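Local atomic coordinates of N-acetylneuraminate lyase (Fusobacterium nucleatum subsp. nucleatum ATCC 25586, PDB entry 5ZKA), a protein that belongs to the dihydrodipicolinate synthetase family of enzymes and is built on a TIM-barrel fold. Residues Leu198-Asp204 with Val215-Ser221; Asp54-Gly60 with Val88-Gln93; Glu42-Tyr46 with Leu272-Asp278. All coordinates share one frame; numbering follows the deposited sequence.

Contact 1 of 3, residues Leu198-Asp204 with Val215-Ser221; sequences LIFAGFD and VDGAIGS. With EDO (1,2-ethanediol), chain E.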
# COMPACT_ATOMS: atom_id res chain seq x y z
N LEU A 198 14.40 -12.04 -5.93
CA LEU A 198 13.26 -12.46 -5.13
C LEU A 198 12.76 -11.29 -4.30
O LEU A 198 13.54 -10.57 -3.69
CB LEU A 198 13.65 -13.60 -4.18
CG LEU A 198 14.14 -14.87 -4.86
CD1 LEU A 198 14.99 -15.67 -3.89
CD2 LEU A 198 12.93 -15.69 -5.30
N ILE A 199 11.44 -11.11 -4.26
CA ILE A 199 10.84 -10.14 -3.35
C ILE A 199 9.87 -10.88 -2.45
O ILE A 199 8.93 -11.51 -2.94
CB ILE A 199 10.11 -9.02 -4.10
CG1 ILE A 199 11.04 -8.36 -5.12
CG2 ILE A 199 9.54 -8.02 -3.09
CD1 ILE A 199 10.30 -7.38 -6.02
N PHE A 200 10.08 -10.76 -1.14
CA PHE A 200 9.20 -11.35 -0.14
C PHE A 200 8.42 -10.27 0.58
O PHE A 200 9.01 -9.35 1.15
CB PHE A 200 10.01 -12.16 0.87
CG PHE A 200 10.66 -13.36 0.28
CD1 PHE A 200 9.92 -14.51 0.03
CD2 PHE A 200 12.00 -13.34 -0.08
CE1 PHE A 200 10.50 -15.62 -0.53
CE2 PHE A 200 12.58 -14.44 -0.65
CZ PHE A 200 11.83 -15.59 -0.87
N ALA A 201 7.10 -10.41 0.62
CA ALA A 201 6.28 -9.47 1.38
C ALA A 201 6.47 -9.69 2.87
O ALA A 201 6.44 -10.83 3.35
CB ALA A 201 4.81 -9.64 1.01
N GLY A 202 6.62 -8.60 3.62
CA GLY A 202 6.81 -8.69 5.06
C GLY A 202 5.61 -8.28 5.89
O GLY A 202 5.68 -8.30 7.13
N PHE A 203 4.51 -7.93 5.24
CA PHE A 203 3.32 -7.38 5.88
C PHE A 203 2.16 -8.34 5.65
O PHE A 203 1.52 -8.30 4.59
CB PHE A 203 3.05 -5.98 5.31
CG PHE A 203 3.47 -5.84 3.86
CD1 PHE A 203 2.92 -6.65 2.88
CD2 PHE A 203 4.43 -4.91 3.48
CE1 PHE A 203 3.30 -6.54 1.56
CE2 PHE A 203 4.82 -4.80 2.15
CZ PHE A 203 4.25 -5.62 1.20
N ASP A 204 1.88 -9.21 6.63
CA ASP A 204 0.93 -10.30 6.44
C ASP A 204 -0.45 -9.78 6.11
O ASP A 204 -1.21 -10.44 5.39
CB ASP A 204 0.81 -11.14 7.71
CG ASP A 204 2.14 -11.72 8.17
OD1 ASP A 204 3.19 -11.26 7.70
OD2 ASP A 204 2.11 -12.63 9.03
N VAL A 215 5.21 -10.39 -6.03
CA VAL A 215 6.19 -10.88 -5.05
C VAL A 215 6.32 -12.41 -5.17
O VAL A 215 5.42 -13.10 -5.67
CB VAL A 215 5.86 -10.48 -3.60
CG1 VAL A 215 5.88 -8.97 -3.43
CG2 VAL A 215 4.53 -11.06 -3.17
N ASP A 216 7.47 -12.92 -4.75
CA ASP A 216 7.80 -14.34 -4.88
C ASP A 216 7.41 -15.14 -3.66
O ASP A 216 7.54 -16.36 -3.66
CB ASP A 216 9.29 -14.48 -5.17
CG ASP A 216 9.70 -13.75 -6.43
OD1 ASP A 216 9.47 -14.31 -7.52
OD2 ASP A 216 10.20 -12.61 -6.33
N GLY A 217 6.91 -14.46 -2.63
CA GLY A 217 6.53 -15.13 -1.41
C GLY A 217 6.31 -14.11 -0.32
O GLY A 217 6.13 -12.92 -0.60
N ALA A 218 6.33 -14.58 0.91
CA ALA A 218 6.07 -13.73 2.06
C ALA A 218 6.75 -14.33 3.28
O ALA A 218 6.88 -15.55 3.39
CB ALA A 218 4.56 -13.58 2.32
N ILE A 219 7.18 -13.46 4.18
CA ILE A 219 7.81 -13.85 5.45
C ILE A 219 7.04 -13.12 6.55
O ILE A 219 6.96 -11.89 6.53
CB ILE A 219 9.30 -13.47 5.46
CG1 ILE A 219 10.03 -14.20 4.35
CG2 ILE A 219 9.94 -13.76 6.82
CD1 ILE A 219 11.40 -13.56 3.98
N GLY A 220 6.44 -13.86 7.48
CA GLY A 220 5.55 -13.23 8.44
C GLY A 220 5.42 -13.97 9.75
O GLY A 220 5.55 -15.19 9.82
N SER A 221 5.13 -13.21 10.81
CA SER A 221 4.93 -13.80 12.13
C SER A 221 3.60 -14.54 12.23
O SER A 221 3.49 -15.53 12.96
CB SER A 221 4.97 -12.72 13.21
OG SER A 221 4.00 -11.72 12.94
C1 EDO E . 1.62 -9.02 10.79
O1 EDO E . 2.22 -8.37 9.70
C2 EDO E . 1.33 -8.00 11.89
O2 EDO E . 2.56 -7.49 12.36
O HOH W 1 5.16 -10.29 10.07

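Contact 2 of 3, residues Asp54-Gly60 with Val88-Gln93; sequences DGLYVGG and VNLIAQ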
# COMPACT_ATOMS: atom_id res chain seq x y z
N ASP A 54 6.29 -23.19 3.32
CA ASP A 54 7.36 -23.50 2.38
C ASP A 54 8.74 -23.25 2.97
O ASP A 54 9.72 -23.79 2.45
CB ASP A 54 7.19 -22.65 1.11
CG ASP A 54 5.82 -22.83 0.49
OD1 ASP A 54 5.50 -23.97 0.11
OD2 ASP A 54 5.06 -21.83 0.38
N GLY A 55 8.85 -22.46 4.03
CA GLY A 55 10.16 -22.15 4.57
C GLY A 55 10.05 -21.60 5.98
O GLY A 55 8.96 -21.27 6.46
N LEU A 56 11.20 -21.52 6.64
CA LEU A 56 11.32 -20.88 7.95
C LEU A 56 12.35 -19.77 7.86
O LEU A 56 13.43 -19.97 7.30
CB LEU A 56 11.71 -21.89 9.04
CG LEU A 56 10.68 -22.98 9.35
CD1 LEU A 56 11.24 -23.98 10.35
CD2 LEU A 56 9.38 -22.37 9.87
N TYR A 57 12.00 -18.60 8.40
CA TYR A 57 12.90 -17.47 8.53
C TYR A 57 13.36 -17.42 9.98
O TYR A 57 12.58 -17.08 10.87
CB TYR A 57 12.17 -16.19 8.13
CG TYR A 57 13.02 -14.97 8.00
CD1 TYR A 57 13.72 -14.70 6.83
CD2 TYR A 57 13.08 -14.03 9.03
CE1 TYR A 57 14.48 -13.54 6.70
CE2 TYR A 57 13.83 -12.88 8.90
CZ TYR A 57 14.53 -12.65 7.74
OH TYR A 57 15.27 -11.49 7.62
N VAL A 58 14.62 -17.80 10.22
CA VAL A 58 15.12 -18.04 11.57
C VAL A 58 15.97 -16.85 11.99
O VAL A 58 16.84 -16.40 11.24
CB VAL A 58 15.92 -19.34 11.64
CG1 VAL A 58 16.33 -19.62 13.08
CG2 VAL A 58 15.08 -20.51 11.08
N GLY A 59 15.71 -16.34 13.19
CA GLY A 59 16.51 -15.25 13.74
C GLY A 59 16.02 -13.87 13.38
O GLY A 59 16.80 -12.92 13.48
N GLY A 60 14.77 -13.73 12.95
CA GLY A 60 14.23 -12.42 12.62
C GLY A 60 13.71 -11.68 13.84
O GLY A 60 13.84 -12.11 14.98
N VAL A 88 12.01 -28.02 4.47
CA VAL A 88 11.55 -26.72 4.02
C VAL A 88 12.77 -25.84 3.75
O VAL A 88 13.89 -26.17 4.14
CB VAL A 88 10.62 -26.05 5.05
CG1 VAL A 88 9.35 -26.88 5.26
CG2 VAL A 88 11.36 -25.89 6.38
N ASN A 89 12.53 -24.72 3.07
CA ASN A 89 13.59 -23.73 2.91
C ASN A 89 13.93 -23.11 4.26
O ASN A 89 13.06 -22.93 5.12
CB ASN A 89 13.18 -22.62 1.95
CG ASN A 89 13.12 -23.08 0.50
OD1 ASN A 89 14.10 -23.56 -0.05
ND2 ASN A 89 11.94 -22.94 -0.11
N LEU A 90 15.19 -22.73 4.43
CA LEU A 90 15.63 -22.03 5.63
C LEU A 90 16.41 -20.79 5.24
O LEU A 90 17.33 -20.87 4.42
CB LEU A 90 16.51 -22.93 6.50
CG LEU A 90 15.87 -24.17 7.10
CD1 LEU A 90 16.94 -24.95 7.82
CD2 LEU A 90 14.78 -23.78 8.06
N ILE A 91 16.07 -19.66 5.86
CA ILE A 91 16.84 -18.42 5.77
C ILE A 91 17.29 -18.06 7.18
O ILE A 91 16.49 -18.11 8.12
CB ILE A 91 16.02 -17.27 5.16
CG1 ILE A 91 15.55 -17.61 3.74
CG2 ILE A 91 16.84 -15.94 5.16
CD1 ILE A 91 14.43 -16.65 3.24
N ALA A 92 18.56 -17.69 7.32
CA ALA A 92 19.10 -17.30 8.62
C ALA A 92 19.35 -15.80 8.62
O ALA A 92 20.18 -15.31 7.85
CB ALA A 92 20.40 -18.06 8.91
N GLN A 93 18.62 -15.08 9.48
CA GLN A 93 18.84 -13.65 9.65
C GLN A 93 20.00 -13.43 10.61
O GLN A 93 19.92 -13.83 11.78
CB GLN A 93 17.56 -12.99 10.18
CG GLN A 93 17.46 -11.48 9.92
CD GLN A 93 18.37 -10.68 10.82
OE1 GLN A 93 19.01 -9.73 10.40
NE2 GLN A 93 18.43 -11.07 12.09

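Contact 3 of 3, residues Glu42-Tyr46 with Leu272-Asp278; sequences EIIRY and LKLEGVD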
# COMPACT_ATOMS: atom_id res chain seq x y z
N GLU A 42 8.93 -28.06 19.01
CA GLU A 42 7.48 -28.18 18.83
C GLU A 42 6.95 -27.10 17.90
O GLU A 42 6.04 -27.35 17.10
CB GLU A 42 6.76 -28.13 20.17
CG GLU A 42 7.02 -29.35 21.06
CD GLU A 42 6.20 -29.33 22.33
OE1 GLU A 42 5.35 -28.43 22.47
OE2 GLU A 42 6.42 -30.21 23.20
N ILE A 43 7.48 -25.88 18.02
CA ILE A 43 7.02 -24.80 17.14
C ILE A 43 7.45 -25.07 15.71
O ILE A 43 6.68 -24.85 14.76
CB ILE A 43 7.55 -23.45 17.64
CG1 ILE A 43 6.96 -23.10 19.01
CG2 ILE A 43 7.23 -22.35 16.63
CD1 ILE A 43 7.51 -21.78 19.58
N ILE A 44 8.68 -25.53 15.52
CA ILE A 44 9.16 -25.90 14.20
C ILE A 44 8.29 -27.00 13.60
O ILE A 44 7.87 -26.91 12.44
CB ILE A 44 10.64 -26.34 14.27
CG1 ILE A 44 11.53 -25.14 14.61
CG2 ILE A 44 11.07 -26.97 12.96
CD1 ILE A 44 12.91 -25.53 15.13
N ARG A 45 8.04 -28.06 14.37
CA ARG A 45 7.20 -29.15 13.86
C ARG A 45 5.81 -28.66 13.48
O ARG A 45 5.26 -29.06 12.45
CB ARG A 45 7.12 -30.28 14.89
CG ARG A 45 8.41 -31.07 15.05
CD ARG A 45 8.43 -32.39 14.26
NE ARG A 45 8.24 -32.19 12.82
CZ ARG A 45 9.21 -31.86 11.97
NH1 ARG A 45 10.45 -31.66 12.41
NH2 ARG A 45 8.95 -31.70 10.68
N TYR A 46 5.22 -27.79 14.30
CA TYR A 46 3.90 -27.25 13.97
C TYR A 46 3.92 -26.49 12.65
O TYR A 46 3.03 -26.68 11.81
CB TYR A 46 3.41 -26.34 15.11
CG TYR A 46 1.97 -25.92 14.99
CD1 TYR A 46 0.94 -26.78 15.34
CD2 TYR A 46 1.63 -24.64 14.56
CE1 TYR A 46 -0.39 -26.38 15.24
CE2 TYR A 46 0.32 -24.24 14.46
CZ TYR A 46 -0.69 -25.12 14.80
OH TYR A 46 -2.00 -24.70 14.70
N LEU A 272 -0.64 -20.60 19.98
CA LEU A 272 0.14 -21.83 19.83
C LEU A 272 -0.09 -22.75 21.02
O LEU A 272 -0.25 -23.96 20.85
CB LEU A 272 1.62 -21.49 19.66
CG LEU A 272 2.04 -21.03 18.25
CD1 LEU A 272 3.44 -20.40 18.24
CD2 LEU A 272 1.99 -22.19 17.27
N LYS A 273 -0.15 -22.19 22.23
CA LYS A 273 -0.40 -23.04 23.39
C LYS A 273 -1.80 -23.65 23.32
O LYS A 273 -1.97 -24.84 23.63
CB LYS A 273 -0.22 -22.25 24.69
CG LYS A 273 1.18 -21.69 24.87
CD LYS A 273 1.39 -21.07 26.24
CE LYS A 273 2.64 -20.18 26.24
NZ LYS A 273 2.72 -19.38 27.49
N LEU A 274 -2.79 -22.88 22.87
CA LEU A 274 -4.12 -23.44 22.66
C LEU A 274 -4.13 -24.53 21.59
O LEU A 274 -5.02 -25.37 21.58
CB LEU A 274 -5.12 -22.34 22.29
CG LEU A 274 -5.49 -21.32 23.37
CD1 LEU A 274 -6.21 -20.14 22.75
CD2 LEU A 274 -6.35 -21.95 24.46
N GLU A 275 -3.15 -24.52 20.68
CA GLU A 275 -3.00 -25.57 19.69
C GLU A 275 -2.08 -26.69 20.17
O GLU A 275 -1.71 -27.56 19.37
CB GLU A 275 -2.47 -25.00 18.37
CG GLU A 275 -3.52 -24.21 17.63
CD GLU A 275 -4.48 -25.10 16.87
OE1 GLU A 275 -4.01 -25.85 15.99
OE2 GLU A 275 -5.69 -25.07 17.16
N GLY A 276 -1.72 -26.69 21.45
CA GLY A 276 -0.94 -27.76 22.02
C GLY A 276 0.56 -27.63 21.87
O GLY A 276 1.27 -28.60 22.15
N VAL A 277 1.05 -26.46 21.44
CA VAL A 277 2.47 -26.19 21.25
C VAL A 277 2.97 -25.39 22.45
O VAL A 277 2.38 -24.37 22.81
CB VAL A 277 2.71 -25.41 19.94
CG1 VAL A 277 4.19 -25.14 19.72
CG2 VAL A 277 2.13 -26.16 18.75
N ASP A 278 4.07 -25.84 23.05
CA ASP A 278 4.63 -25.17 24.23
C ASP A 278 5.46 -23.97 23.77
O ASP A 278 6.69 -24.05 23.60
CB ASP A 278 5.45 -26.15 25.06
CG ASP A 278 6.17 -25.48 26.22
OD1 ASP A 278 5.70 -24.42 26.69
OD2 ASP A 278 7.20 -26.04 26.68

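Contact 1 of 3, residues Leu198-Asp204 with Val215-Ser221
In the beta-alpha-beta unit formed by strand 200-201, helix 207-212 and strand 217-220, Asp-216 grips the backbone of Ile-199 twice. Its own N donates to Ile-199 O at 2.7 Å, in the plane of that carbonyl, while its OD2 takes the N-H of Ile-199 at 2.8 Å through the anti lone pair. The first torsion of Asp-216 (chi1 -59°) sets the carboxylate beside its own backbone N, and both groups thereby meet the two backbone polar atoms of one residue, Ile-199. OD2 also forms a salt bridge with Arg-191, which probably stabilises the negative charge. Asp-216 CB touches Leu-198 CD2, the two side chains crossing at about a right angle.

Further along, the ladder is parallel: Ala-201 N donates to Gly-217 O at 3.0 Å, and Ile-219 N donates to Ala-201 O at 2.9 Å. These strands are the last two of the eight-stranded TIM barrel. On the other side of strand 200-201, Phe-200 bonds through its backbone to Val-177 and Phe-179, which flank the modified Lys-178. Gly-217 has no side chain, and its backbone fits close to the edge of the Phe-200 ring, where Ala-218 N lies in the ring plane 3.7 Å from Phe-200 CD1. Ile-219 brings CD1 to 3.7 Å from Phe-200 CB. The methyls of Ala-201 and Ala-218 occupy the opposite face of the sheet.

At the C-terminal ends, Asp-204 OD1 approaches Gly-220 CA. A water donates to this oxygen and accepts from Ser-221 N, 3.0 Å away, whereas Asp-204 OD2 is bonded to Thr-222. The N-H of Asp-204 goes to O1 of 1,2-ethanediol at 3.2 Å.

Contact 2 of 3, residues Asp54-Gly60 with Val88-Gln93
The side-chain amide of Gln-93 is held at both ends: NE2 donates to Gly-59 O at 2.8 Å, and OE1 accepts from the backbone N-H groups of both Gly-95 and Val-120. The Gly-59 oxygen lies close to the amide plane, but NE2 approaches it tilted from the plane of the Gly-59 carbonyl. With CG anti to the backbone N (chi1 -159°) and a bend at the next torsion, the chain of Gln-93 turns back toward Gly-59. These bonds fix the rotation of a buried amide at the C-terminal end of two neighbouring parallel strands of the TIM barrel, 55-58 and 89-93, which helix 70-84 connects in a beta-alpha-beta unit.

The strands run in register, their axes 4.6 Å apart and 13° from parallel. Five backbone bonds alternate between them, beginning with Asn-89 N to Asp-54 O at 3.0 Å, where the Asp-54 carboxylate turns to Ile-21 N and Lys-231, and ending with Gln-93 N to Val-58 O at 2.8 Å.

Side chains divide between the two faces of the sheet. Leu-56, Val-58, Leu-90 and Ala-92 share one face; there Leu-90 CD2 touches Leu-56 CB at 3.7 Å, and helix 70-84 packs against Val-58, Leu-90 and Ala-92. Tyr-57 and Ile-91 lie on the other, the barrel interior. The Tyr-57 ring passes Ile-91 at a slant, and Ile-91 CG2 lies 3.7 Å from Tyr-57 CE1. Tyr-57 OH is hydrogen-bonded to Ser-118 OG. Gln-93 slants across the same ring, the ring and amide planes 36° apart, with Gln-93 CG only 3.2 Å from Tyr-57 OH.

Contact 3 of 3, residues Glu42-Tyr46 with Leu272-Asp278
The ring of Tyr-46 has Glu-275 OE1 at its edge, near the ring plane, while Leu-272 and Val-277 reach it obliquely. Both come from the same side of the ring, Leu-272 CD2 lying 3.7 Å from Tyr-46 CD2 and Val-277 CG2 equally close to Tyr-46 CD1. The phenol swings across to these partners because its CG is anti to the backbone N (chi1 -170°). Tyr-46 OH donates to Glu-275 OE1 at 2.7 Å, meeting the anti side of that oxygen from 32° out of the carboxylate plane; ring and carboxylate are turned 66° against each other. The second carboxylate oxygen, OE2, is bonded to His-301, so both carboxylate oxygens of Glu-275 have a hydrogen-bond partner.

The strip that receives Tyr-46 is the C-terminal end of helix 264-274, closed by a Schellman motif. Gly-276, with positive phi, is its C-prime residue: Val-277 N reaches back to Leu-272 O at 2.9 Å, and Gly-276 N to Lys-273 O. This reversal places Val-277 against helix 37-49, one of the helices outside the barrel wall. The two methyls of Val-277 part there: CG2 goes to the tyrosine, and CG1 packs 3.5 Å from Ile-43 CG1, the side chains crossing at about a right angle.

One turn back from Tyr-46, Glu-42 stretches its chain beyond CG toward the loop. Its OE1 receives the N-H of Asp-278 at 2.9 Å, nearly head-on to the C-O bond. The carboxylate of Asp-278 is bonded through OD2 to Asn-36, and OD2 remains 5.2 Å from Glu-42 OE1.

Overall arrangement
From the N terminus, helix 37-49 first supplies residues 42-46, whose partners come more than 220 residues later. Strand 55-58 follows, and contact 2 closes a loop around helix 70-84 at strand 89-93. Contact 1 then closes a shorter one around helix 207-212, and residues 272-278 finally complete contact 3, a long closure that encloses both others. Contacts 1 and 2 follow in series on one barrel sheet, with strand 20-24 between them; their centres are 12 Å apart and Ile-219 meets Tyr-57. Contact 3 lies outside the barrel and touches contact 2 through Ile-44 and Leu-56, while contact 1 stays about 7 Å from it at the nearest atoms.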